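Local coordinates for peroxisomal membrane protein LPX1 (PDB 2Y6U) that acts as a peroxisomal hydrolase of the alpha/beta fold in yeast, with acyl esterase, lipase and phospholipase A activity, at residues Y70-L75 with D87-I92; I166-V171 with E335-H340; K216-G221 with N234-E239. All coordinates share one frame; numbering follows the deposited sequence.

Interaction 1: Y70-L75 with D87-I92; sequences YYLPRL and DKVLLI
Leu72 lays its two methyls over Val89 and Leu91, two residues on the same side of strand 84-92. The closer approach is Leu72 CD2 to Val89 CG1, at 3.7 Å. The other methyl, Leu72 CD1, lies 4.4 Å from Leu91 CD1, a looser touch. The leucine and the valine meet at a slant. Leu72 CG stands beside the backbone N (chi1 -61°), and this turn brings the forked end of the side chain nearer the strand than its CB bond alone would. Val89 offers the branch that lies anti to its backbone N. Leu75 also points at the strand but only borders the contact: its CD1 is 4.7 Å from Val89 CG2. All the touching residues are buried, and the contact is wholly apolar.

The turn that carries Leu72 is held from within. Arg74 N bonds to Tyr71 O at 2.8 Å. The Arg74 side chain folds back, and its NH1 donates to Tyr70 O at 2.9 Å, in the carbonyl plane and on a lone pair. Tyr70 O lies 22° out of the guanidinium plane. The guanidinium also lies over one face of the Tyr70 ring, with NH1 above the ring centre.

Residues 70-75 lie in the connection between the parallel strands 51-58 and 84-92 of the alpha/beta hydrolase sheet. Tyr38 of strand 35-40 touches both Leu72 and Leu91, while Phe57 of strand 51-58 packs on Val89 and Leu91. Tyr71 rests on Val333 and Ile334 of helix 330-347, and residues 70-75 thus touch both the sheet and this helix.

Interaction 2: I166-V171 with E335-H340; sequences ILIEPV and ERINHH
Ile337 reaches from helix 330-347 onto two isoleucines of strand 164-168. Its CB is 4.4 Å from Ile166 CD1. Its CG2 lies anti to the backbone N and makes the closest touch, 4.0 Å from the same Ile166 CD1. CG1 leaves beside the backbone N (chi1 -70°) and passes Ile166 CD1 at 4.3 Å. The chain then runs on, extended, to CD1, which ends 4.5 Å from Ile168 CD1. Ile166 and Ile337 meet at a slant, and the Ile166 methyl also comes within 4.2 Å of Ile337 CA.

This is the layered packing of the alpha/beta hydrolase fold. Ile166 and Ile168 face helix 330-347, while Leu167 between them packs on helix 146-157. Just past the strand, Glu169 bonds to His323 ND1, consistent with the acid-histidine pair of a catalytic triad.

Beside the contact, Arg336 holds Glu335 side-on with two nitrogens. NE meets OE1 of Glu335 at 2.8 Å, nearly straight at 174°, and NH2 takes the syn lone pair of OE2. NH1 of Arg336 has a second acidic partner, Asp316, which also accepts a bond from His340 NE2.

Interaction 3: K216-G221 with N234-E239; sequences KYMRNG and NIIDFE
Met218 and Ile236 slide past each other in opposite directions, with Met218 CB 3.7 Å from Ile236 CG1. Farther out, the Met218 chain is bent at both chi2 (-62°) and chi3. This curls its end over to the preceding residue, Ile235, where Met218 CE meets Ile235 CG2 at 3.6 Å. The methionine thus touches two successive isoleucines of helix 229-239, with CB and CG on Ile236 and CE on Ile235. All three side chains are buried, and these contacts are apolar.

A second kind of contact is between a methyl and a flat cation. Ile236 CD1 sits over the centre of one face of the Arg219 guanidinium, 3.5 Å from CZ. The arginine chain is extended from CG to NE and crosses the isoleucine at about a right angle. Its NH2 also makes a weak hydrogen bond to Gln233. With Arg219 replaced by an alanine, the flat group over Ile236 CD1 is lost, which would probably leave that methyl uncovered on this side and Gln233 without its weak donor.

Within residues 216-221, hydrogen bonds close the end of the helix. Asn220 ND2 reaches back to Lys216 O at 2.8 Å. Tyr217 O accepts from both Asn220 N and Gly221 N, the latter at 2.7 Å.

The segment axes come within 10.7 Å, and their directions differ by 145°. Over these segments the two helices run roughly antiparallel, joined by a short connection. They follow strand 164-168 in the chain, where alpha/beta hydrolases commonly carry an inserted cap, and probably belong to such a cap.

Interactions 1 and 2 both reach the main sheet, with centres 14 Å apart. Their segments touch directly: Arg74 O and Asn338 ND2 are 3.0 Å apart, a probable hydrogen bond, and Tyr71 CE2 lies 3.8 Å from Ile337 CD1. Trp68 touches both contacts, through Leu91 and Ile168. The side chain of Ile168 lies near, without touching, a probable nucleophile elbow at Gly143, Ser145 and Gly147. Interaction 3 has its centre 22 Å from that of interaction 1, though their nearest atoms are about 4 Å apart without touching; from interaction 2 the nearest atoms are about 14 Å away. A glycerol, probably from the crystallisation liquor, sits about 3 Å from the side chain of Met218.

Interaction 1: Y70-L75 with D87-I92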
# COMPACT_ATOMS: atom_id res chain seq x y z
N TYR A 70 -12.82 8.90 25.63
CA TYR A 70 -13.97 8.52 26.38
C TYR A 70 -14.31 7.01 26.16
O TYR A 70 -14.91 6.37 27.00
CB TYR A 70 -15.14 9.43 25.94
CG TYR A 70 -16.42 9.10 26.59
CD1 TYR A 70 -17.30 8.18 26.02
CD2 TYR A 70 -16.78 9.71 27.78
CE1 TYR A 70 -18.50 7.87 26.63
CE2 TYR A 70 -18.04 9.45 28.42
CZ TYR A 70 -18.90 8.51 27.84
OH TYR A 70 -20.04 8.23 28.51
N TYR A 71 -14.00 6.49 24.98
CA TYR A 71 -14.34 5.11 24.67
C TYR A 71 -13.50 4.07 25.41
O TYR A 71 -13.97 2.94 25.70
CB TYR A 71 -14.13 4.84 23.18
CG TYR A 71 -15.18 5.46 22.25
CD1 TYR A 71 -15.48 6.83 22.29
CD2 TYR A 71 -15.84 4.67 21.28
CE1 TYR A 71 -16.47 7.42 21.41
CE2 TYR A 71 -16.75 5.24 20.40
CZ TYR A 71 -17.09 6.59 20.48
OH TYR A 71 -18.03 7.13 19.59
N LEU A 72 -12.26 4.45 25.72
CA LEU A 72 -11.30 3.45 26.23
C LEU A 72 -11.75 2.65 27.44
O LEU A 72 -11.62 1.46 27.41
CB LEU A 72 -9.93 4.11 26.53
CG LEU A 72 -9.28 4.71 25.31
CD1 LEU A 72 -8.03 5.60 25.75
CD2 LEU A 72 -8.91 3.59 24.26
N PRO A 73 -12.28 3.27 28.51
CA PRO A 73 -12.68 2.42 29.61
C PRO A 73 -13.99 1.67 29.36
O PRO A 73 -14.34 0.82 30.13
CB PRO A 73 -12.77 3.38 30.81
CG PRO A 73 -12.69 4.74 30.22
CD PRO A 73 -12.41 4.70 28.82
N ARG A 74 -14.69 1.97 28.25
CA ARG A 74 -16.03 1.46 28.04
C ARG A 74 -16.08 0.34 26.99
O ARG A 74 -17.10 -0.36 26.86
CB ARG A 74 -16.90 2.62 27.61
CG ARG A 74 -17.23 3.51 28.73
CD ARG A 74 -17.76 4.83 28.23
NE ARG A 74 -18.13 5.63 29.38
CZ ARG A 74 -17.31 6.44 30.06
NH1 ARG A 74 -16.03 6.63 29.70
NH2 ARG A 74 -17.79 7.08 31.09
N LEU A 75 -14.95 0.11 26.35
CA LEU A 75 -14.81 -0.94 25.40
C LEU A 75 -14.88 -2.36 25.96
O LEU A 75 -14.57 -2.60 27.07
CB LEU A 75 -13.56 -0.73 24.57
CG LEU A 75 -13.63 0.44 23.57
CD1 LEU A 75 -12.17 0.73 23.13
CD2 LEU A 75 -14.52 0.16 22.37
N ASP A 87 -5.84 -6.19 23.55
CA ASP A 87 -4.44 -6.13 23.86
C ASP A 87 -3.91 -4.74 23.60
O ASP A 87 -3.24 -4.21 24.43
CB ASP A 87 -3.70 -7.19 23.07
CG ASP A 87 -2.30 -7.44 23.58
OD1 ASP A 87 -2.13 -7.82 24.79
OD2 ASP A 87 -1.37 -7.21 22.76
N LYS A 88 -4.09 -4.20 22.39
CA LYS A 88 -3.66 -2.86 22.02
C LYS A 88 -4.79 -2.02 21.44
O LYS A 88 -5.59 -2.52 20.67
CB LYS A 88 -2.57 -2.89 20.97
CG LYS A 88 -1.25 -3.55 21.42
CD LYS A 88 -0.07 -3.01 20.53
CE LYS A 88 1.31 -3.46 20.94
NZ LYS A 88 2.29 -2.64 20.07
N VAL A 89 -4.79 -0.73 21.73
CA VAL A 89 -5.66 0.22 21.05
C VAL A 89 -4.79 1.34 20.53
O VAL A 89 -3.99 1.91 21.28
CB VAL A 89 -6.73 0.87 21.98
CG1 VAL A 89 -7.67 1.83 21.19
CG2 VAL A 89 -7.54 -0.19 22.68
N LEU A 90 -4.94 1.69 19.25
CA LEU A 90 -4.18 2.80 18.65
C LEU A 90 -5.09 3.93 18.31
O LEU A 90 -6.08 3.76 17.58
CB LEU A 90 -3.51 2.36 17.36
CG LEU A 90 -2.74 1.05 17.39
CD1 LEU A 90 -2.07 0.70 16.02
CD2 LEU A 90 -1.64 1.04 18.50
N LEU A 91 -4.76 5.12 18.76
CA LEU A 91 -5.46 6.28 18.48
C LEU A 91 -4.57 7.23 17.68
O LEU A 91 -3.53 7.69 18.15
CB LEU A 91 -5.93 6.98 19.75
CG LEU A 91 -6.90 6.26 20.68
CD1 LEU A 91 -7.40 7.30 21.77
CD2 LEU A 91 -7.95 5.50 20.03
N ILE A 92 -4.89 7.40 16.42
CA ILE A 92 -3.98 8.05 15.47
C ILE A 92 -4.47 9.47 15.05
O ILE A 92 -5.63 9.67 14.75
CB ILE A 92 -3.86 7.16 14.21
CG1 ILE A 92 -3.22 5.83 14.56
CG2 ILE A 92 -3.04 7.87 13.03
CD1 ILE A 92 -3.33 4.74 13.39

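Interaction 2: I166-V171 with E335-H340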
# COMPACT_ATOMS: atom_id res chain seq x y z
N ILE A 166 -15.56 -1.12 11.23
CA ILE A 166 -16.70 -0.47 11.81
C ILE A 166 -16.63 1.00 11.34
O ILE A 166 -15.69 1.75 11.65
CB ILE A 166 -16.72 -0.52 13.34
CG1 ILE A 166 -16.64 -1.99 13.83
CG2 ILE A 166 -18.00 0.25 13.85
CD1 ILE A 166 -16.69 -2.17 15.34
N LEU A 167 -17.57 1.38 10.51
CA LEU A 167 -17.59 2.68 9.89
C LEU A 167 -18.70 3.49 10.50
O LEU A 167 -19.89 3.10 10.40
CB LEU A 167 -17.83 2.48 8.38
CG LEU A 167 -17.02 1.42 7.64
CD1 LEU A 167 -17.45 1.37 6.16
CD2 LEU A 167 -15.52 1.65 7.75
N ILE A 168 -18.38 4.63 11.11
CA ILE A 168 -19.40 5.43 11.75
C ILE A 168 -19.54 6.64 10.83
O ILE A 168 -18.63 7.46 10.69
CB ILE A 168 -19.00 5.86 13.14
CG1 ILE A 168 -18.66 4.64 14.05
CG2 ILE A 168 -20.16 6.77 13.76
CD1 ILE A 168 -17.76 5.05 15.28
N GLU A 169 -20.68 6.80 10.20
CA GLU A 169 -20.91 7.91 9.30
C GLU A 169 -19.79 8.17 8.29
O GLU A 169 -19.26 9.31 8.18
CB GLU A 169 -21.14 9.17 10.11
CG GLU A 169 -22.47 9.22 10.80
CD GLU A 169 -23.65 9.61 9.78
OE1 GLU A 169 -23.44 10.51 8.97
OE2 GLU A 169 -24.76 9.07 9.87
N PRO A 170 -19.35 7.11 7.59
CA PRO A 170 -18.29 7.27 6.65
C PRO A 170 -18.71 8.28 5.55
O PRO A 170 -19.86 8.27 5.11
CB PRO A 170 -18.10 5.87 6.05
CG PRO A 170 -19.42 5.23 6.21
CD PRO A 170 -19.97 5.79 7.53
N VAL A 171 -17.70 9.02 5.05
CA VAL A 171 -17.88 9.94 3.94
C VAL A 171 -17.14 9.40 2.69
O VAL A 171 -15.92 9.32 2.72
CB VAL A 171 -17.28 11.34 4.29
CG1 VAL A 171 -17.32 12.29 3.00
CG2 VAL A 171 -18.14 11.95 5.45
N GLU A 335 -21.99 0.80 22.62
CA GLU A 335 -22.78 -0.42 22.80
C GLU A 335 -22.82 -1.20 21.54
O GLU A 335 -22.67 -2.41 21.59
CB GLU A 335 -24.18 -0.17 23.33
CG GLU A 335 -24.97 -1.43 23.47
CD GLU A 335 -25.65 -1.92 22.13
OE1 GLU A 335 -25.86 -1.11 21.17
OE2 GLU A 335 -26.01 -3.13 22.05
N ARG A 336 -22.91 -0.51 20.39
CA ARG A 336 -22.81 -1.21 19.14
C ARG A 336 -21.45 -1.80 18.82
O ARG A 336 -21.37 -2.92 18.36
CB ARG A 336 -23.25 -0.34 17.95
CG ARG A 336 -24.65 0.15 18.02
CD ARG A 336 -25.61 -0.93 17.49
NE ARG A 336 -25.97 -1.89 18.49
CZ ARG A 336 -26.42 -3.13 18.25
NH1 ARG A 336 -26.67 -3.65 16.98
NH2 ARG A 336 -26.68 -3.84 19.31
N ILE A 337 -20.42 -1.03 19.00
CA ILE A 337 -19.09 -1.50 18.72
C ILE A 337 -18.83 -2.78 19.59
O ILE A 337 -18.38 -3.83 19.08
CB ILE A 337 -18.07 -0.43 19.09
CG1 ILE A 337 -18.13 0.78 18.14
CG2 ILE A 337 -16.66 -1.07 19.22
CD1 ILE A 337 -17.24 2.00 18.50
N ASN A 338 -19.21 -2.74 20.86
CA ASN A 338 -18.97 -3.91 21.73
C ASN A 338 -19.76 -5.13 21.26
O ASN A 338 -19.28 -6.26 21.29
CB ASN A 338 -19.31 -3.58 23.18
CG ASN A 338 -18.30 -2.61 23.80
OD1 ASN A 338 -17.20 -2.38 23.20
ND2 ASN A 338 -18.66 -2.01 24.92
N HIS A 339 -21.03 -4.89 20.90
CA HIS A 339 -21.87 -5.95 20.42
C HIS A 339 -21.23 -6.62 19.22
O HIS A 339 -21.08 -7.86 19.15
CB HIS A 339 -23.28 -5.37 20.02
CG HIS A 339 -24.12 -6.35 19.27
ND1 HIS A 339 -24.72 -7.42 19.90
CD2 HIS A 339 -24.42 -6.46 17.95
CE1 HIS A 339 -25.40 -8.12 19.01
NE2 HIS A 339 -25.21 -7.58 17.81
N HIS A 340 -20.82 -5.80 18.26
CA HIS A 340 -20.33 -6.38 17.02
C HIS A 340 -19.00 -7.06 17.19
O HIS A 340 -18.74 -8.10 16.59
CB HIS A 340 -20.30 -5.38 15.87
CG HIS A 340 -21.64 -5.00 15.41
ND1 HIS A 340 -22.53 -5.90 14.85
CD2 HIS A 340 -22.30 -3.83 15.54
CE1 HIS A 340 -23.67 -5.27 14.61
NE2 HIS A 340 -23.55 -4.00 14.99

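Interaction 3: K216-G221 with N234-E239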
# COMPACT_ATOMS: atom_id res chain seq x y z
N LYS A 216 -15.67 29.99 25.01
CA LYS A 216 -16.99 30.44 24.53
C LYS A 216 -17.28 29.94 23.11
O LYS A 216 -18.33 29.37 22.82
CB LYS A 216 -17.10 31.96 24.56
CG LYS A 216 -18.41 32.59 23.98
CD LYS A 216 -18.43 34.12 24.24
CE LYS A 216 -19.76 34.75 23.82
NZ LYS A 216 -19.80 36.20 24.10
N TYR A 217 -16.35 30.20 22.21
CA TYR A 217 -16.47 29.61 20.87
C TYR A 217 -16.58 28.06 20.91
O TYR A 217 -17.46 27.49 20.26
CB TYR A 217 -15.33 30.09 19.96
CG TYR A 217 -15.39 29.44 18.63
CD1 TYR A 217 -16.20 29.92 17.62
CD2 TYR A 217 -14.64 28.28 18.40
CE1 TYR A 217 -16.25 29.27 16.38
CE2 TYR A 217 -14.68 27.65 17.19
CZ TYR A 217 -15.48 28.14 16.19
OH TYR A 217 -15.48 27.42 15.01
N MET A 218 -15.71 27.37 21.64
CA MET A 218 -15.75 25.89 21.57
C MET A 218 -17.16 25.42 22.00
O MET A 218 -17.73 24.57 21.34
CB MET A 218 -14.64 25.24 22.40
CG MET A 218 -13.28 25.55 21.87
SD MET A 218 -13.04 24.89 20.15
CE MET A 218 -12.80 23.14 20.58
N ARG A 219 -17.73 26.03 23.04
CA ARG A 219 -19.01 25.55 23.61
C ARG A 219 -20.24 26.09 22.86
O ARG A 219 -21.33 25.53 22.99
CB ARG A 219 -19.11 25.90 25.10
CG ARG A 219 -18.09 25.19 25.96
CD ARG A 219 -18.24 25.46 27.46
NE ARG A 219 -17.17 24.75 28.17
CZ ARG A 219 -17.14 23.43 28.39
NH1 ARG A 219 -18.12 22.63 28.02
NH2 ARG A 219 -16.12 22.91 29.06
N ASN A 220 -20.07 27.16 22.06
CA ASN A 220 -21.21 27.79 21.34
C ASN A 220 -21.14 27.90 19.83
O ASN A 220 -22.19 28.08 19.20
CB ASN A 220 -21.44 29.20 21.86
CG ASN A 220 -21.81 29.23 23.27
OD1 ASN A 220 -22.98 29.06 23.60
ND2 ASN A 220 -20.85 29.51 24.14
N GLY A 221 -19.95 27.89 19.25
CA GLY A 221 -19.82 28.17 17.82
C GLY A 221 -19.07 27.11 17.02
O GLY A 221 -19.06 27.15 15.79
N ASN A 234 -12.68 17.14 26.86
CA ASN A 234 -11.42 16.57 26.32
C ASN A 234 -10.94 17.28 25.05
O ASN A 234 -9.74 17.53 24.90
CB ASN A 234 -11.60 15.13 25.96
CG ASN A 234 -11.79 14.28 27.14
OD1 ASN A 234 -11.49 14.70 28.31
ND2 ASN A 234 -12.33 13.05 26.89
N ILE A 235 -11.90 17.63 24.16
CA ILE A 235 -11.58 18.38 22.94
C ILE A 235 -11.00 19.74 23.31
O ILE A 235 -9.97 20.16 22.77
CB ILE A 235 -12.80 18.53 22.00
CG1 ILE A 235 -13.14 17.17 21.35
CG2 ILE A 235 -12.54 19.60 20.95
CD1 ILE A 235 -14.57 17.10 20.68
N ILE A 236 -11.66 20.43 24.22
CA ILE A 236 -11.24 21.76 24.64
C ILE A 236 -9.83 21.75 25.18
O ILE A 236 -8.98 22.57 24.80
CB ILE A 236 -12.26 22.38 25.64
CG1 ILE A 236 -13.56 22.74 24.89
CG2 ILE A 236 -11.62 23.60 26.38
CD1 ILE A 236 -14.88 22.93 25.83
N ASP A 237 -9.54 20.80 26.05
CA ASP A 237 -8.24 20.71 26.70
C ASP A 237 -7.15 20.25 25.73
O ASP A 237 -5.96 20.67 25.86
CB ASP A 237 -8.32 19.76 27.92
CG ASP A 237 -9.13 20.38 29.10
OD1 ASP A 237 -9.14 21.61 29.20
OD2 ASP A 237 -9.77 19.64 29.89
N PHE A 238 -7.50 19.39 24.78
CA PHE A 238 -6.49 18.80 23.86
C PHE A 238 -6.06 19.83 22.79
O PHE A 238 -4.90 19.93 22.40
CB PHE A 238 -7.04 17.58 23.22
CG PHE A 238 -6.17 17.02 22.11
CD1 PHE A 238 -5.15 16.15 22.39
CD2 PHE A 238 -6.43 17.34 20.79
CE1 PHE A 238 -4.36 15.65 21.37
CE2 PHE A 238 -5.68 16.86 19.79
CZ PHE A 238 -4.64 16.00 20.07
N GLU A 239 -7.04 20.60 22.32
CA GLU A 239 -6.81 21.57 21.24
C GLU A 239 -6.08 22.81 21.71
O GLU A 239 -5.52 23.53 20.90
CB GLU A 239 -8.15 21.96 20.56
CG GLU A 239 -8.85 20.89 19.69
CD GLU A 239 -8.02 20.53 18.41
OE1 GLU A 239 -7.18 21.40 18.01
OE2 GLU A 239 -8.28 19.44 17.77